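Local coordinates for acyl-coa oxidase (Arabidopsis thaliana, PDB 1W07), which oxidises long- and medium-chain acyl-CoAs to 2-trans-enoyl-CoAs in the peroxisome, using FAD and molecular oxygen and releasing hydrogen peroxide, at residues 179-192 with 201-214. The protein carries 1 engineered substitution. Numbering follows the deposited sequence.
Sequences LGKVSTHAVVYARL and IHGFIVQLRSLEDH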
# COMPACT_ATOMS: atom_id res chain seq x y z
N LEU B 179 8.56 -21.89 -13.03
CA LEU B 179 8.51 -22.21 -14.45
C LEU B 179 9.62 -21.50 -15.22
O LEU B 179 10.17 -22.05 -16.17
CB LEU B 179 7.16 -21.78 -15.02
CG LEU B 179 6.97 -21.80 -16.54
CD1 LEU B 179 7.04 -23.24 -17.06
CD2 LEU B 179 5.63 -21.13 -16.88
N GLY B 180 9.93 -20.28 -14.81
CA GLY B 180 10.93 -19.49 -15.51
C GLY B 180 12.26 -20.12 -15.86
O GLY B 180 12.73 -20.01 -16.99
N LYS B 181 12.90 -20.77 -14.89
CA LYS B 181 14.20 -21.36 -15.14
C LYS B 181 14.44 -22.71 -14.48
O LYS B 181 15.34 -23.44 -14.89
CB LYS B 181 15.30 -20.39 -14.68
CG LYS B 181 15.30 -19.03 -15.39
CD LYS B 181 15.61 -19.16 -16.89
CE LYS B 181 15.30 -17.86 -17.63
NZ LYS B 181 15.50 -17.99 -19.10
N VAL B 182 13.62 -23.07 -13.50
CA VAL B 182 13.86 -24.31 -12.78
C VAL B 182 13.12 -25.58 -13.16
O VAL B 182 13.75 -26.60 -13.44
CB VAL B 182 13.64 -24.08 -11.27
CG1 VAL B 182 13.99 -25.36 -10.46
CG2 VAL B 182 14.48 -22.89 -10.84
N SER B 183 11.79 -25.53 -13.16
CA SER B 183 11.00 -26.71 -13.44
C SER B 183 11.37 -27.45 -14.71
O SER B 183 11.63 -26.85 -15.76
CB SER B 183 9.51 -26.36 -13.47
OG SER B 183 9.04 -26.05 -12.17
N THR B 184 11.41 -28.77 -14.60
CA THR B 184 11.72 -29.62 -15.75
C THR B 184 10.40 -30.15 -16.30
O THR B 184 10.30 -30.50 -17.47
CB THR B 184 12.60 -30.83 -15.35
OG1 THR B 184 11.91 -31.65 -14.39
CG2 THR B 184 13.92 -30.36 -14.77
N HIS B 185 9.39 -30.19 -15.43
CA HIS B 185 8.06 -30.68 -15.78
C HIS B 185 7.00 -29.73 -15.25
O HIS B 185 7.27 -28.83 -14.45
CB HIS B 185 7.81 -32.08 -15.17
CG HIS B 185 8.66 -33.17 -15.74
ND1 HIS B 185 10.02 -33.24 -15.54
CD2 HIS B 185 8.33 -34.23 -16.52
CE1 HIS B 185 10.50 -34.30 -16.18
NE2 HIS B 185 9.49 -34.92 -16.78
N ALA B 186 5.76 -29.93 -15.69
CA ALA B 186 4.68 -29.09 -15.21
C ALA B 186 3.31 -29.65 -15.49
O ALA B 186 3.10 -30.40 -16.45
CB ALA B 186 4.80 -27.71 -15.83
N VAL B 187 2.37 -29.30 -14.63
CA VAL B 187 1.00 -29.70 -14.87
C VAL B 187 0.40 -28.55 -15.68
O VAL B 187 0.23 -27.44 -15.16
CB VAL B 187 0.21 -29.88 -13.57
CG1 VAL B 187 -1.27 -30.08 -13.88
CG2 VAL B 187 0.73 -31.09 -12.82
N VAL B 188 0.14 -28.80 -16.96
CA VAL B 188 -0.43 -27.77 -17.83
C VAL B 188 -1.94 -27.91 -17.99
O VAL B 188 -2.46 -29.01 -18.18
CB VAL B 188 0.21 -27.80 -19.24
CG1 VAL B 188 -0.41 -26.70 -20.14
CG2 VAL B 188 1.74 -27.65 -19.12
N TYR B 189 -2.66 -26.79 -17.89
CA TYR B 189 -4.11 -26.80 -18.04
C TYR B 189 -4.50 -26.21 -19.39
O TYR B 189 -4.06 -25.13 -19.78
CB TYR B 189 -4.78 -26.04 -16.88
CG TYR B 189 -4.67 -26.78 -15.56
CD1 TYR B 189 -3.52 -26.67 -14.78
CD2 TYR B 189 -5.66 -27.68 -15.15
CE1 TYR B 189 -3.36 -27.44 -13.62
CE2 TYR B 189 -5.51 -28.45 -14.00
CZ TYR B 189 -4.35 -28.33 -13.24
OH TYR B 189 -4.17 -29.13 -12.14
N ALA B 190 -5.31 -26.97 -20.12
CA ALA B 190 -5.75 -26.56 -21.45
C ALA B 190 -7.11 -27.17 -21.76
O ALA B 190 -7.58 -28.06 -21.05
CB ALA B 190 -4.73 -27.03 -22.50
N ARG B 191 -7.72 -26.68 -22.82
CA ARG B 191 -9.02 -27.17 -23.25
C ARG B 191 -8.84 -28.56 -23.83
O ARG B 191 -8.06 -28.76 -24.77
CB ARG B 191 -9.60 -26.24 -24.32
CG ARG B 191 -9.46 -24.75 -23.99
CD ARG B 191 -10.40 -23.90 -24.83
NE ARG B 191 -11.78 -24.06 -24.39
CZ ARG B 191 -12.32 -23.40 -23.37
NH1 ARG B 191 -11.62 -22.50 -22.70
NH2 ARG B 191 -13.58 -23.66 -23.01
N LEU B 192 -9.54 -29.54 -23.27
CA LEU B 192 -9.43 -30.92 -23.74
C LEU B 192 -10.22 -31.05 -25.06
O LEU B 192 -11.43 -30.88 -25.09
CB LEU B 192 -10.00 -31.87 -22.69
CG LEU B 192 -9.56 -33.34 -22.73
CD1 LEU B 192 -10.24 -34.09 -21.61
CD2 LEU B 192 -9.90 -33.96 -24.07
N ILE B 201 -11.52 -27.38 -19.51
CA ILE B 201 -10.17 -27.34 -18.95
C ILE B 201 -9.79 -28.59 -18.17
O ILE B 201 -10.51 -29.01 -17.26
CB ILE B 201 -10.01 -26.12 -18.01
CG1 ILE B 201 -10.51 -24.85 -18.72
CG2 ILE B 201 -8.57 -25.99 -17.57
CD1 ILE B 201 -9.76 -24.50 -19.97
N HIS B 202 -8.65 -29.17 -18.53
CA HIS B 202 -8.13 -30.36 -17.86
C HIS B 202 -6.63 -30.19 -17.61
O HIS B 202 -5.99 -29.33 -18.20
CB HIS B 202 -8.35 -31.60 -18.73
CG HIS B 202 -9.77 -32.10 -18.72
ND1 HIS B 202 -10.77 -31.48 -19.43
CD2 HIS B 202 -10.35 -33.12 -18.05
CE1 HIS B 202 -11.92 -32.10 -19.20
NE2 HIS B 202 -11.69 -33.10 -18.36
N GLY B 203 -6.10 -31.04 -16.73
CA GLY B 203 -4.68 -30.99 -16.40
C GLY B 203 -3.88 -32.05 -17.14
O GLY B 203 -4.29 -33.21 -17.22
N PHE B 204 -2.73 -31.64 -17.67
CA PHE B 204 -1.85 -32.52 -18.42
C PHE B 204 -0.39 -32.36 -17.95
O PHE B 204 0.07 -31.24 -17.75
CB PHE B 204 -1.93 -32.18 -19.91
CG PHE B 204 -3.31 -32.29 -20.49
CD1 PHE B 204 -3.70 -33.42 -21.21
CD2 PHE B 204 -4.24 -31.25 -20.32
CE1 PHE B 204 -4.98 -33.52 -21.75
CE2 PHE B 204 -5.52 -31.35 -20.84
CZ PHE B 204 -5.90 -32.49 -21.56
N ILE B 205 0.31 -33.47 -17.78
CA ILE B 205 1.71 -33.41 -17.36
C ILE B 205 2.56 -33.24 -18.61
O ILE B 205 2.42 -34.00 -19.57
CB ILE B 205 2.14 -34.71 -16.63
CG1 ILE B 205 1.39 -34.82 -15.31
CG2 ILE B 205 3.67 -34.72 -16.41
CD1 ILE B 205 1.64 -36.11 -14.57
N VAL B 206 3.44 -32.24 -18.60
CA VAL B 206 4.30 -31.97 -19.74
C VAL B 206 5.74 -31.72 -19.31
O VAL B 206 5.98 -30.97 -18.37
CB VAL B 206 3.82 -30.73 -20.51
CG1 VAL B 206 4.58 -30.61 -21.81
CG2 VAL B 206 2.31 -30.81 -20.75
N GLN B 207 6.69 -32.36 -19.99
CA GLN B 207 8.10 -32.17 -19.66
C GLN B 207 8.55 -30.93 -20.42
O GLN B 207 8.33 -30.82 -21.63
CB GLN B 207 8.93 -33.38 -20.07
CG GLN B 207 10.43 -33.16 -19.93
CD GLN B 207 11.25 -34.44 -20.02
OE1 GLN B 207 10.77 -35.47 -20.49
NE2 GLN B 207 12.50 -34.37 -19.58
N LEU B 208 9.18 -30.01 -19.70
CA LEU B 208 9.64 -28.75 -20.25
C LEU B 208 11.13 -28.75 -20.60
O LEU B 208 11.53 -28.21 -21.63
CB LEU B 208 9.35 -27.63 -19.25
CG LEU B 208 7.91 -27.57 -18.73
CD1 LEU B 208 7.79 -26.48 -17.64
CD2 LEU B 208 6.94 -27.30 -19.89
N ARG B 209 11.93 -29.34 -19.72
CA ARG B 209 13.37 -29.37 -19.91
C ARG B 209 13.97 -30.76 -19.76
O ARG B 209 13.47 -31.60 -19.01
CB ARG B 209 14.06 -28.44 -18.91
CG ARG B 209 13.68 -26.97 -19.01
CD ARG B 209 14.32 -26.18 -17.87
NE ARG B 209 13.85 -24.80 -17.82
CZ ARG B 209 14.33 -23.81 -18.56
NH1 ARG B 209 15.32 -24.03 -19.42
NH2 ARG B 209 13.82 -22.59 -18.44
N SER B 210 15.07 -30.98 -20.45
CA SER B 210 15.78 -32.24 -20.40
C SER B 210 16.36 -32.45 -19.01
O SER B 210 16.82 -31.51 -18.38
CB SER B 210 16.90 -32.24 -21.43
OG SER B 210 17.96 -33.08 -21.02
N LEU B 211 16.34 -33.70 -18.54
CA LEU B 211 16.88 -34.03 -17.24
C LEU B 211 18.39 -34.27 -17.31
O LEU B 211 19.00 -34.68 -16.32
CB LEU B 211 16.18 -35.27 -16.67
CG LEU B 211 14.68 -35.13 -16.40
CD1 LEU B 211 14.12 -36.49 -15.99
CD2 LEU B 211 14.43 -34.09 -15.30
N GLU B 212 19.00 -34.03 -18.47
CA GLU B 212 20.44 -34.24 -18.59
C GLU B 212 21.24 -32.94 -18.66
O GLU B 212 22.32 -32.84 -18.09
CB GLU B 212 20.76 -35.12 -19.81
CG GLU B 212 20.57 -34.44 -21.14
CD GLU B 212 21.29 -35.17 -22.26
OE1 GLU B 212 22.54 -35.28 -22.19
OE2 GLU B 212 20.61 -35.62 -23.20
N ASP B 213 20.70 -31.94 -19.35
CA ASP B 213 21.38 -30.66 -19.46
C ASP B 213 20.46 -29.45 -19.27
O ASP B 213 20.85 -28.32 -19.56
CB ASP B 213 22.12 -30.57 -20.81
CG ASP B 213 21.18 -30.66 -21.98
OD1 ASP B 213 19.95 -30.65 -21.77
OD2 ASP B 213 21.68 -30.75 -23.13
N HIS B 214 19.23 -29.69 -18.80
CA HIS B 214 18.27 -28.63 -18.54
C HIS B 214 17.81 -27.84 -19.77
O HIS B 214 17.10 -26.84 -19.66
CB HIS B 214 18.84 -27.65 -17.51
CG HIS B 214 17.81 -27.06 -16.58
ND1 HIS B 214 16.98 -27.84 -15.80
CD2 HIS B 214 17.52 -25.78 -16.28
CE1 HIS B 214 16.22 -27.06 -15.06
NE2 HIS B 214 16.53 -25.80 -15.32
O HOH W 1 11.63 -24.44 -16.83
O HOH W 2 15.07 -20.78 -19.81
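Val188 and Phe204 sit opposite each other in an antiparallel ladder, a hydrogen-bonded pair with Val188 N 2.6 Å from Phe204 O. Ala186 with Val206 and Ala190 with His202 repeat the pattern on either side. The tightly packed face carries Ala186, Val188, Val206 and Phe204: Val188 CG2 meets Val206 CG2 at 3.6 Å, and Phe244 of strand 240-244 packs against both valines. Leu208 CD1 presses on Leu179 CD1 at 3.4 Å. Leu192 CD1 stands over the centre of the His202 ring, while Leu192 CG meets the Phe204 ring at its edge. On the other face, Gly203 CA lies over the Tyr189 ring; the Tyr189 hydroxyl is hydrogen-bonded to Gln113 OE1.

The looser side is at the rim, where Gln207 is partly exposed and the loop through Glu212 and Asp213 is open to solvent, though Leu208, Arg209 and His214 are buried. Gln207 runs extended over one face of the His185 ring, chi1 of 172° setting CG anti to the backbone N; its amide lies 20° from the ring plane and NE2 donates to Arg209 O. Replaced by an alanine, it would keep CB over the imidazole but probably thin that face's cover and leave Arg209 O without its NE2 donor.

Thr184 O takes both Leu208 N and Arg209 N from the same face of its carbonyl plane. His214 NE2 donates in plane to Lys181 O at 2.7 Å, with Arg209 CD over the His214 ring. A water joins Arg209 NE to Leu179 O and Ser183 O, and Tyr647 of the second subunit stacks on His214. Together the segments form the beta hairpin of strands 185-194 and 197-207 in the acyl-CoA dehydrogenase middle domain, its Tyr189 side chain beside the FAD-binding residues Tyr135 and Gln137.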